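Side-chain contacts in rubber oxygenase (Streptomyces sp., PDB 5O1L), which cleaves the poly(cis-1,4-isoprene) chains of rubber by adding O2 to their double bonds, using one non-covalently bound b-type heme: residues V306-V311 with P321-F326; T353-L358 with T377-L382; G131-L136 with M239-Q244; I366-P369 with L375-L378. One frame throughout, in Å; residues are numbered along the deposited sequence. Where two conformers were deposited one is given.

Contact 1 of 4, residues V306-V311 with P321-F326; sequences VLLGIV and PLIGAF
Ile323 reaches from helix 320-331 to helix 298-313 and meets two side chains that lie one turn apart there, Leu308 and Val311. Its two branches divide the work. CG2, the short one, stands against Leu308 CD2 at 3.4 Å, closer than methyl groups usually sit. The long branch carries CD1 to 3.5 Å from Val311 CG1. The split follows from the first torsion of Ile323: CG1 lies beside the backbone N (chi1 -67°) and CG2 opposite that N, so the branches spread apart along the neighbouring helix.

Leu308 and Ile323 run alongside each other but head opposite ways, and only the end of the leucine turns in to touch. Val311 points its CB toward the partner helix, and the valine and the isoleucine meet at a slant; CB of the valine is still 4.0 Å from Ile323 CD1. Leu318, in the short loop that joins the two helices, touches both Val311 and Ile323, and Phe385 of helix 373-393 packs on Val311. An alanine in place of Ile323 would remove both branches and would probably leave Leu308 CD2 and Val311 CG1 facing a gap between the helices. Every touching atom is an aliphatic carbon, so these two turns are held by shape and the exclusion of water, with no directional bond to fix their alignment.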
# COMPACT_ATOMS: atom_id res chain seq x y z
N VAL A 306 -1.98 8.09 -16.34
CA VAL A 306 -2.59 9.03 -15.41
C VAL A 306 -1.62 9.34 -14.26
O VAL A 306 -1.42 10.49 -13.93
CB VAL A 306 -3.93 8.55 -14.84
CG1 VAL A 306 -4.43 9.54 -13.82
CG2 VAL A 306 -4.98 8.47 -15.96
N LEU A 307 -1.03 8.32 -13.64
CA LEU A 307 -0.13 8.59 -12.53
C LEU A 307 1.10 9.40 -12.98
O LEU A 307 1.52 10.32 -12.28
CB LEU A 307 0.34 7.28 -11.91
CG LEU A 307 1.25 7.36 -10.68
CD1 LEU A 307 0.60 8.21 -9.60
CD2 LEU A 307 1.50 5.94 -10.16
N LEU A 308 1.69 9.06 -14.12
CA LEU A 308 2.88 9.80 -14.57
C LEU A 308 2.56 11.28 -14.79
O LEU A 308 3.36 12.14 -14.44
CB LEU A 308 3.47 9.18 -15.81
CG LEU A 308 4.18 7.88 -15.64
CD1 LEU A 308 4.50 7.28 -16.99
CD2 LEU A 308 5.44 8.02 -14.78
N GLY A 309 1.34 11.52 -15.28
CA GLY A 309 0.85 12.87 -15.45
C GLY A 309 0.63 13.61 -14.16
O GLY A 309 1.03 14.77 -14.06
N ILE A 310 0.06 12.94 -13.17
CA ILE A 310 -0.16 13.53 -11.86
C ILE A 310 1.17 13.96 -11.24
O ILE A 310 1.30 15.04 -10.73
CB ILE A 310 -0.82 12.50 -10.91
CG1 ILE A 310 -2.28 12.30 -11.27
CG2 ILE A 310 -0.68 12.88 -9.43
CD1 ILE A 310 -2.86 11.01 -10.72
N VAL A 311 2.18 13.09 -11.30
CA VAL A 311 3.46 13.39 -10.66
C VAL A 311 4.19 14.55 -11.35
O VAL A 311 4.78 15.41 -10.70
CB VAL A 311 4.32 12.13 -10.63
CG1 VAL A 311 5.69 12.46 -10.07
CG2 VAL A 311 3.62 11.07 -9.77
N PRO A 321 11.42 12.86 -17.58
CA PRO A 321 12.58 12.00 -17.69
C PRO A 321 13.17 11.64 -16.35
O PRO A 321 13.69 10.55 -16.21
CB PRO A 321 13.58 12.84 -18.50
CG PRO A 321 12.69 13.69 -19.27
CD PRO A 321 11.62 14.12 -18.33
N LEU A 322 13.09 12.51 -15.37
CA LEU A 322 13.56 12.14 -14.00
C LEU A 322 12.67 11.07 -13.41
O LEU A 322 13.15 10.09 -12.76
CB LEU A 322 13.57 13.36 -13.04
CG LEU A 322 14.69 14.35 -13.32
CD1 LEU A 322 14.56 15.46 -12.25
CD2 LEU A 322 16.03 13.68 -13.24
N ILE A 323 11.37 11.18 -13.59
CA ILE A 323 10.47 10.18 -13.04
C ILE A 323 10.73 8.85 -13.68
O ILE A 323 10.84 7.82 -13.01
CB ILE A 323 8.97 10.51 -13.34
CG1 ILE A 323 8.56 11.75 -12.59
CG2 ILE A 323 8.04 9.32 -13.01
CD1 ILE A 323 7.33 12.43 -13.18
N GLY A 324 10.90 8.82 -15.00
CA GLY A 324 11.13 7.63 -15.70
C GLY A 324 12.42 6.98 -15.30
O GLY A 324 12.47 5.76 -15.11
N ALA A 325 13.48 7.77 -15.24
CA ALA A 325 14.77 7.23 -14.95
C ALA A 325 14.83 6.69 -13.53
O ALA A 325 15.32 5.63 -13.34
CB ALA A 325 15.85 8.28 -15.18
N PHE A 326 14.35 7.47 -12.58
CA PHE A 326 14.38 7.02 -11.19
C PHE A 326 13.45 5.83 -10.97
O PHE A 326 13.80 4.89 -10.23
CB PHE A 326 14.08 8.17 -10.23
CG PHE A 326 14.38 7.80 -8.79
CD1 PHE A 326 15.69 7.70 -8.41
CD2 PHE A 326 13.38 7.53 -7.93
CE1 PHE A 326 16.03 7.37 -7.13
CE2 PHE A 326 13.72 7.10 -6.61
CZ PHE A 326 15.00 7.01 -6.30

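Contact 2 of 4, residues T353-L358 with T377-L382; sequences TAWPLL and TLEEAL
Glu379 OE1 is held in a salt bridge by Arg362 NH2, while lower down the same side chain, CB lies 3.8 Å from Leu358 CD2. Arg362 sits one turn beyond Leu358 on helix 345-362, so charge and packing tie Glu379 to the same helix. The glutamate runs extended, with CG opposite its backbone N (chi1 -179°), and crosses Leu358 at a slant, so that Leu358 CD2 is also 4.0 Å from the carboxylate carbon CD.

Trp355, one turn earlier, brings the far end of its six-membered ring. CZ3 approaches Glu379 CB at 4.1 Å, the methylene lying at the ring edge, near its plane; ring and carboxylate planes stand 78° apart. Here two successive helices of this all-helical protein, 345-362 and 373-393, meet at a wide angle: the axes of the short segments are inclined by 62° and come no nearer than 11.7 Å. Long side chains have to span that gap. Helix 345-362 is kinked here, where Pro356 has no N-H to offer to the turn before and Leu357 N makes just a weak bond to Ala354 O.

The indole also reaches Leu382, which comes from the opposite direction and places CD1 3.8 Å from CH2. The rings of Trp245 and Phe326 each meet the indole edge-to-face, and Leu382 itself packs on Phe326 and on Leu136 of helix 127-142.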
# COMPACT_ATOMS: atom_id res chain seq x y z
N THR A 353 25.18 4.91 -10.55
CA THR A 353 26.52 5.16 -10.06
C THR A 353 26.55 6.08 -8.86
O THR A 353 27.47 5.95 -8.03
CB THR A 353 27.56 5.54 -11.13
OG1 THR A 353 27.30 6.79 -11.68
CG2 THR A 353 27.45 4.56 -12.23
N ALA A 354 25.62 7.03 -8.75
CA ALA A 354 25.78 8.05 -7.73
C ALA A 354 24.70 8.06 -6.67
O ALA A 354 24.93 8.60 -5.58
CB ALA A 354 25.84 9.43 -8.36
N TRP A 355 23.53 7.49 -6.91
CA TRP A 355 22.51 7.52 -5.87
C TRP A 355 22.99 6.83 -4.59
O TRP A 355 22.76 7.38 -3.52
CB TRP A 355 21.19 6.88 -6.34
CG TRP A 355 20.06 6.87 -5.32
CD1 TRP A 355 19.50 5.77 -4.66
CD2 TRP A 355 19.31 8.01 -4.91
NE1 TRP A 355 18.51 6.23 -3.86
CE2 TRP A 355 18.33 7.58 -4.01
CE3 TRP A 355 19.34 9.34 -5.25
CZ2 TRP A 355 17.42 8.46 -3.41
CZ3 TRP A 355 18.41 10.25 -4.63
CH2 TRP A 355 17.52 9.78 -3.71
N PRO A 356 23.73 5.72 -4.69
CA PRO A 356 24.21 5.12 -3.41
C PRO A 356 25.19 6.04 -2.69
O PRO A 356 25.34 5.91 -1.47
CB PRO A 356 24.86 3.83 -3.85
CG PRO A 356 24.35 3.52 -5.20
CD PRO A 356 23.91 4.81 -5.83
N LEU A 357 25.86 6.95 -3.39
CA LEU A 357 26.75 7.90 -2.74
C LEU A 357 25.98 8.94 -2.00
O LEU A 357 26.36 9.34 -0.90
CB LEU A 357 27.72 8.56 -3.73
CG LEU A 357 28.60 7.56 -4.50
CD1 LEU A 357 29.28 8.31 -5.61
CD2 LEU A 357 29.55 6.95 -3.49
N LEU A 358 24.87 9.37 -2.60
CA LEU A 358 24.02 10.36 -1.90
C LEU A 358 23.47 9.70 -0.66
O LEU A 358 23.41 10.31 0.39
CB LEU A 358 22.89 10.79 -2.79
CG LEU A 358 23.15 12.11 -3.53
CD1 LEU A 358 24.17 11.92 -4.58
CD2 LEU A 358 21.88 12.75 -4.10
N THR A 377 19.53 17.69 -7.78
CA THR A 377 18.23 18.13 -8.25
C THR A 377 17.19 17.03 -8.08
O THR A 377 16.06 17.29 -7.68
CB THR A 377 18.37 18.52 -9.77
OG1 THR A 377 19.31 19.62 -9.80
CG2 THR A 377 17.05 18.87 -10.39
N LEU A 378 17.53 15.82 -8.43
CA LEU A 378 16.64 14.68 -8.30
C LEU A 378 16.30 14.46 -6.83
O LEU A 378 15.12 14.30 -6.49
CB LEU A 378 17.34 13.43 -8.86
CG LEU A 378 16.58 12.11 -8.57
CD1 LEU A 378 15.18 12.05 -9.21
CD2 LEU A 378 17.43 10.96 -9.06
N GLU A 379 17.32 14.44 -5.96
CA GLU A 379 17.06 14.26 -4.56
C GLU A 379 16.08 15.31 -4.03
O GLU A 379 15.15 14.98 -3.26
CB GLU A 379 18.38 14.26 -3.76
CG GLU A 379 18.16 14.05 -2.29
CD GLU A 379 19.37 14.33 -1.45
OE1 GLU A 379 19.98 15.42 -1.56
OE2 GLU A 379 19.75 13.47 -0.62
N GLU A 380 16.25 16.58 -4.42
CA GLU A 380 15.34 17.64 -3.95
C GLU A 380 13.99 17.45 -4.49
O GLU A 380 13.01 17.70 -3.76
CB GLU A 380 15.96 18.96 -4.31
CG GLU A 380 15.09 20.18 -3.95
CD GLU A 380 14.66 20.30 -2.47
OE1 GLU A 380 15.12 19.60 -1.55
OE2 GLU A 380 13.76 21.20 -2.23
N ALA A 381 13.86 17.07 -5.76
CA ALA A 381 12.53 16.82 -6.37
C ALA A 381 11.82 15.65 -5.64
O ALA A 381 10.59 15.76 -5.38
CB ALA A 381 12.68 16.55 -7.82
N LEU A 382 12.55 14.62 -5.30
CA LEU A 382 11.94 13.51 -4.51
C LEU A 382 11.51 14.04 -3.15
O LEU A 382 10.42 13.62 -2.67
CB LEU A 382 12.93 12.36 -4.40
CG LEU A 382 13.20 11.68 -5.72
CD1 LEU A 382 14.36 10.69 -5.56
CD2 LEU A 382 11.95 10.94 -6.22

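Contact 3 of 4, residues G131-L136 with M239-Q244; sequences GALYGL and MRKMKQ
Leu133 sets its forked end against the root of Lys241, with CD2 3.6 Å and CD1 3.9 Å from the lysine CB. The two side chains run at about a right angle, so the fork closes on the base of the lysine and leaves its tip alone. CD1 also reaches Met242 CG at 3.7 Å, and thus one methyl serves two neighbours in sequence. The leucine holds CG beside its own backbone N (chi1 -72°), with CB aimed at the partner helix.

Lys241 starts toward Leu133 and then curls off. Bends at both chi2 (-51°) and chi3 (-57°) turn the chain away from the interface, offering CB and CG to the leucine while the ammonium group finds oxygens elsewhere. NZ bonds to the backbone O of Thr330 on helix 320-331. A second bond, 2.6 Å from NZ to Gln244 OE1 with NZ above the carbonyl plane, depends on one of two glutamine conformers and is less certain.

The contact joins helices 127-142 and 224-244, far apart in sequence but both inside the helical catalytic domain, whose family is grouped with the globins, consistent with a distant relationship. Helix 127-142 widens to a pi-type turn at 133-136, beginning at the contacting leucine. Phe237, Val238 and Trp245 also touch the same leucine. An alanine instead of Leu133 would probably leave the aliphatic part of Lys241 and Met242 CG without their packing partner and open a gap between the two helices. Met242 stays extended through chi2 and bends only at its last torsion.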
# COMPACT_ATOMS: atom_id res chain seq x y z
N GLY A 131 9.12 7.33 1.32
CA GLY A 131 8.06 8.05 0.61
C GLY A 131 8.25 7.95 -0.89
O GLY A 131 7.28 7.84 -1.66
N ALA A 132 9.49 8.02 -1.36
CA ALA A 132 9.75 7.90 -2.79
C ALA A 132 9.45 6.48 -3.27
O ALA A 132 8.91 6.27 -4.35
CB ALA A 132 11.19 8.26 -3.10
N LEU A 133 9.83 5.52 -2.45
CA LEU A 133 9.55 4.13 -2.79
C LEU A 133 8.08 3.80 -2.81
O LEU A 133 7.65 3.11 -3.73
CB LEU A 133 10.29 3.19 -1.83
CG LEU A 133 11.81 3.16 -2.08
CD1 LEU A 133 12.55 2.58 -0.96
CD2 LEU A 133 12.13 2.39 -3.37
N TYR A 134 7.30 4.26 -1.84
CA TYR A 134 5.86 4.08 -1.91
C TYR A 134 5.27 4.77 -3.10
O TYR A 134 4.47 4.17 -3.82
CB TYR A 134 5.15 4.56 -0.66
CG TYR A 134 5.40 3.83 0.66
CD1 TYR A 134 5.54 2.49 0.73
CD2 TYR A 134 5.35 4.53 1.86
CE1 TYR A 134 5.76 1.86 1.97
CE2 TYR A 134 5.57 3.91 3.08
CZ TYR A 134 5.79 2.56 3.07
OH TYR A 134 6.00 2.01 4.35
N GLY A 135 5.62 6.00 -3.31
CA GLY A 135 4.92 6.86 -4.29
C GLY A 135 5.25 6.50 -5.68
O GLY A 135 4.33 6.43 -6.56
N LEU A 136 6.51 6.36 -6.01
CA LEU A 136 6.94 6.04 -7.34
C LEU A 136 7.03 4.58 -7.49
O LEU A 136 6.43 4.07 -8.44
CB LEU A 136 8.24 6.73 -7.75
CG LEU A 136 8.11 8.23 -7.72
CD1 LEU A 136 9.46 8.84 -8.00
CD2 LEU A 136 7.08 8.73 -8.71
N MET A 239 11.41 -2.46 1.96
CA MET A 239 12.57 -2.91 2.76
C MET A 239 13.66 -3.39 1.85
O MET A 239 14.86 -3.08 2.10
CB MET A 239 12.15 -3.96 3.79
CG MET A 239 13.27 -4.40 4.67
SD MET A 239 14.06 -3.04 5.59
CE MET A 239 12.70 -2.47 6.63
N ARG A 240 13.33 -4.19 0.84
CA ARG A 240 14.36 -4.67 -0.08
C ARG A 240 15.10 -3.54 -0.72
O ARG A 240 16.37 -3.55 -0.79
CB ARG A 240 13.81 -5.61 -1.13
CG ARG A 240 14.83 -6.08 -2.16
CD ARG A 240 14.21 -7.07 -3.16
NE ARG A 240 13.12 -6.53 -4.02
CZ ARG A 240 13.25 -5.83 -5.14
NH1 ARG A 240 14.42 -5.45 -5.64
NH2 ARG A 240 12.15 -5.45 -5.77
N LYS A 241 14.40 -2.58 -1.22
CA LYS A 241 15.07 -1.47 -1.92
C LYS A 241 15.87 -0.61 -0.96
O LYS A 241 17.03 -0.21 -1.33
CB LYS A 241 14.05 -0.61 -2.62
CG LYS A 241 13.35 -1.24 -3.77
CD LYS A 241 14.25 -1.89 -4.81
CE LYS A 241 15.26 -0.91 -5.41
NZ LYS A 241 15.99 -1.58 -6.52
N MET A 242 15.42 -0.34 0.25
CA MET A 242 16.19 0.48 1.17
C MET A 242 17.52 -0.21 1.43
O MET A 242 18.60 0.44 1.46
CB MET A 242 15.46 0.76 2.47
CG MET A 242 14.40 1.78 2.19
SD MET A 242 13.74 2.46 3.72
CE MET A 242 13.26 1.06 4.42
N LYS A 243 17.49 -1.52 1.67
CA LYS A 243 18.70 -2.25 2.00
C LYS A 243 19.59 -2.21 0.79
O LYS A 243 20.83 -1.98 0.97
CB LYS A 243 18.42 -3.67 2.51
CG LYS A 243 17.82 -3.63 3.89
CD LYS A 243 17.37 -4.98 4.41
CE LYS A 243 17.31 -5.01 5.90
NZ LYS A 243 16.86 -6.37 6.33
N GLN A 244 19.07 -2.42 -0.42
CA GLN A 244 19.90 -2.44 -1.63
C GLN A 244 20.61 -1.11 -1.82
O GLN A 244 21.78 -1.07 -2.24
CB GLN A 244 19.08 -2.73 -2.88
CG GLN A 244 19.88 -2.93 -4.16
CD GLN A 244 18.99 -3.04 -5.40
OE1 GLN A 244 17.75 -3.14 -5.30
NE2 GLN A 244 19.59 -2.94 -6.57

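Contact 4 of 4, residues I366-P369 with L375-L378; sequences IPLP and LWTL
Trp376 and the loop residues Leu368 and Pro369 meet at the protein surface, the indole of Trp376 reaching toward the loop and the end of Leu368 coming to meet it. The tryptophan CB heads from helix 373-393 toward the loop, and CG lies beside the backbone N (chi1 -60°), which brings the indole up to the loop. On the five-membered side, NE1 donates to a water at 3.0 Å. That water in turn donates to Pro369 O at 2.7 Å, bridging helix and loop. Both the water and the carbonyl oxygen lie at the edge of the indole, in its plane, so the flat ring and the polar bridge share one level.

Further out, CZ2 comes within 3.9 Å of the same Pro369 O and within 3.8 Å of Leu368 CD1. The next ring atom, CH2, is likewise 3.8 Å from Leu368 CD1 and approaches the proline ring at CD, 4.3 Å away. Round the corner, Trp376 CZ3 packs on Leu358 CG of helix 345-362. Leu368 extends with CG opposite its backbone N (chi1 179°), which carries CD1 out to the indole; its own line of approach is oblique to the ring. Phe361, near the end of helix 345-362, touches both Leu368 and Pro369.

Leu368 and Trp376 also touch a neighbouring molecule of the crystal, so lattice contacts may share in fixing their pose. The whole is a loop connecting two successive helices of an all-helical fold: an extended, proline-containing link is laid against the first turn of the helix that follows, joined to it by apolar packing and a single water bridge.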
# COMPACT_ATOMS: atom_id res chain seq x y z
N ILE A 366 30.07 8.96 4.58
CA ILE A 366 31.13 9.49 3.74
C ILE A 366 31.08 10.97 3.70
O ILE A 366 30.01 11.58 3.89
CB ILE A 366 31.08 8.91 2.28
CG1 ILE A 366 29.78 9.33 1.54
CG2 ILE A 366 31.23 7.41 2.29
CD1 ILE A 366 29.72 8.98 0.12
N PRO A 367 32.21 11.63 3.34
CA PRO A 367 32.14 13.03 3.09
C PRO A 367 31.30 13.34 1.84
O PRO A 367 31.02 12.48 1.03
CB PRO A 367 33.59 13.41 2.77
CG PRO A 367 34.42 12.23 2.90
CD PRO A 367 33.55 11.07 3.23
N LEU A 368 30.89 14.58 1.70
CA LEU A 368 30.16 15.04 0.57
C LEU A 368 30.76 14.58 -0.78
O LEU A 368 31.93 14.93 -1.07
CB LEU A 368 30.16 16.57 0.61
CG LEU A 368 29.42 17.20 -0.55
CD1 LEU A 368 27.99 17.09 -0.35
CD2 LEU A 368 29.89 18.64 -0.74
N PRO A 369 30.03 13.81 -1.58
CA PRO A 369 30.58 13.20 -2.75
C PRO A 369 30.46 14.10 -3.94
O PRO A 369 29.51 14.87 -4.07
CB PRO A 369 29.72 11.92 -2.92
CG PRO A 369 28.39 12.31 -2.39
CD PRO A 369 28.68 13.24 -1.24
N LEU A 375 21.95 14.85 -9.77
CA LEU A 375 21.64 14.01 -8.59
C LEU A 375 21.06 14.83 -7.50
O LEU A 375 20.13 14.35 -6.85
CB LEU A 375 22.85 13.18 -8.11
CG LEU A 375 22.97 11.80 -8.71
CD1 LEU A 375 21.96 10.82 -8.11
CD2 LEU A 375 22.81 11.81 -10.21
N TRP A 376 21.63 15.96 -7.23
CA TRP A 376 21.11 16.80 -6.13
C TRP A 376 19.75 17.34 -6.51
O TRP A 376 18.85 17.43 -5.64
CB TRP A 376 22.10 17.90 -5.79
CG TRP A 376 23.41 17.38 -5.35
CD1 TRP A 376 24.57 17.52 -6.04
CD2 TRP A 376 23.74 16.68 -4.17
NE1 TRP A 376 25.60 16.95 -5.37
CE2 TRP A 376 25.14 16.42 -4.21
CE3 TRP A 376 23.00 16.23 -3.06
CZ2 TRP A 376 25.82 15.78 -3.18
CZ3 TRP A 376 23.68 15.55 -2.05
CH2 TRP A 376 25.08 15.36 -2.10
N THR A 377 19.53 17.69 -7.78
CA THR A 377 18.23 18.13 -8.25
C THR A 377 17.19 17.03 -8.08
O THR A 377 16.06 17.29 -7.68
CB THR A 377 18.37 18.52 -9.77
OG1 THR A 377 19.31 19.62 -9.80
CG2 THR A 377 17.05 18.87 -10.39
N LEU A 378 17.53 15.82 -8.43
CA LEU A 378 16.64 14.68 -8.30
C LEU A 378 16.30 14.46 -6.83
O LEU A 378 15.12 14.30 -6.49
CB LEU A 378 17.34 13.43 -8.86
CG LEU A 378 16.58 12.11 -8.57
CD1 LEU A 378 15.18 12.05 -9.21
CD2 LEU A 378 17.43 10.96 -9.06
O HOH W 1 28.56 16.73 -5.75

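Contacts 2 and 4 are closest neighbours, with centres 6 Å apart and Leu358 of contact 2 packed on Trp376 of contact 4; both draw on helix 373-393 and share Thr377 and Leu378. Contact 1 joins contact 2 through Phe326, whose CE1 lies 3.9 Å from Trp355 CE2. Leu136 of 131-136 brings in contact 3: its CD1 is 3.7 Å from Leu382 CD2 in contact 2, and its CD2 is 4.2 Å from Val311 CG1 in contact 1. Contacts 3 and 4 do not touch, their nearest atoms being about 7 Å apart. All four lie away from the heme pocket, where His198 is the probable axial ligand of the iron.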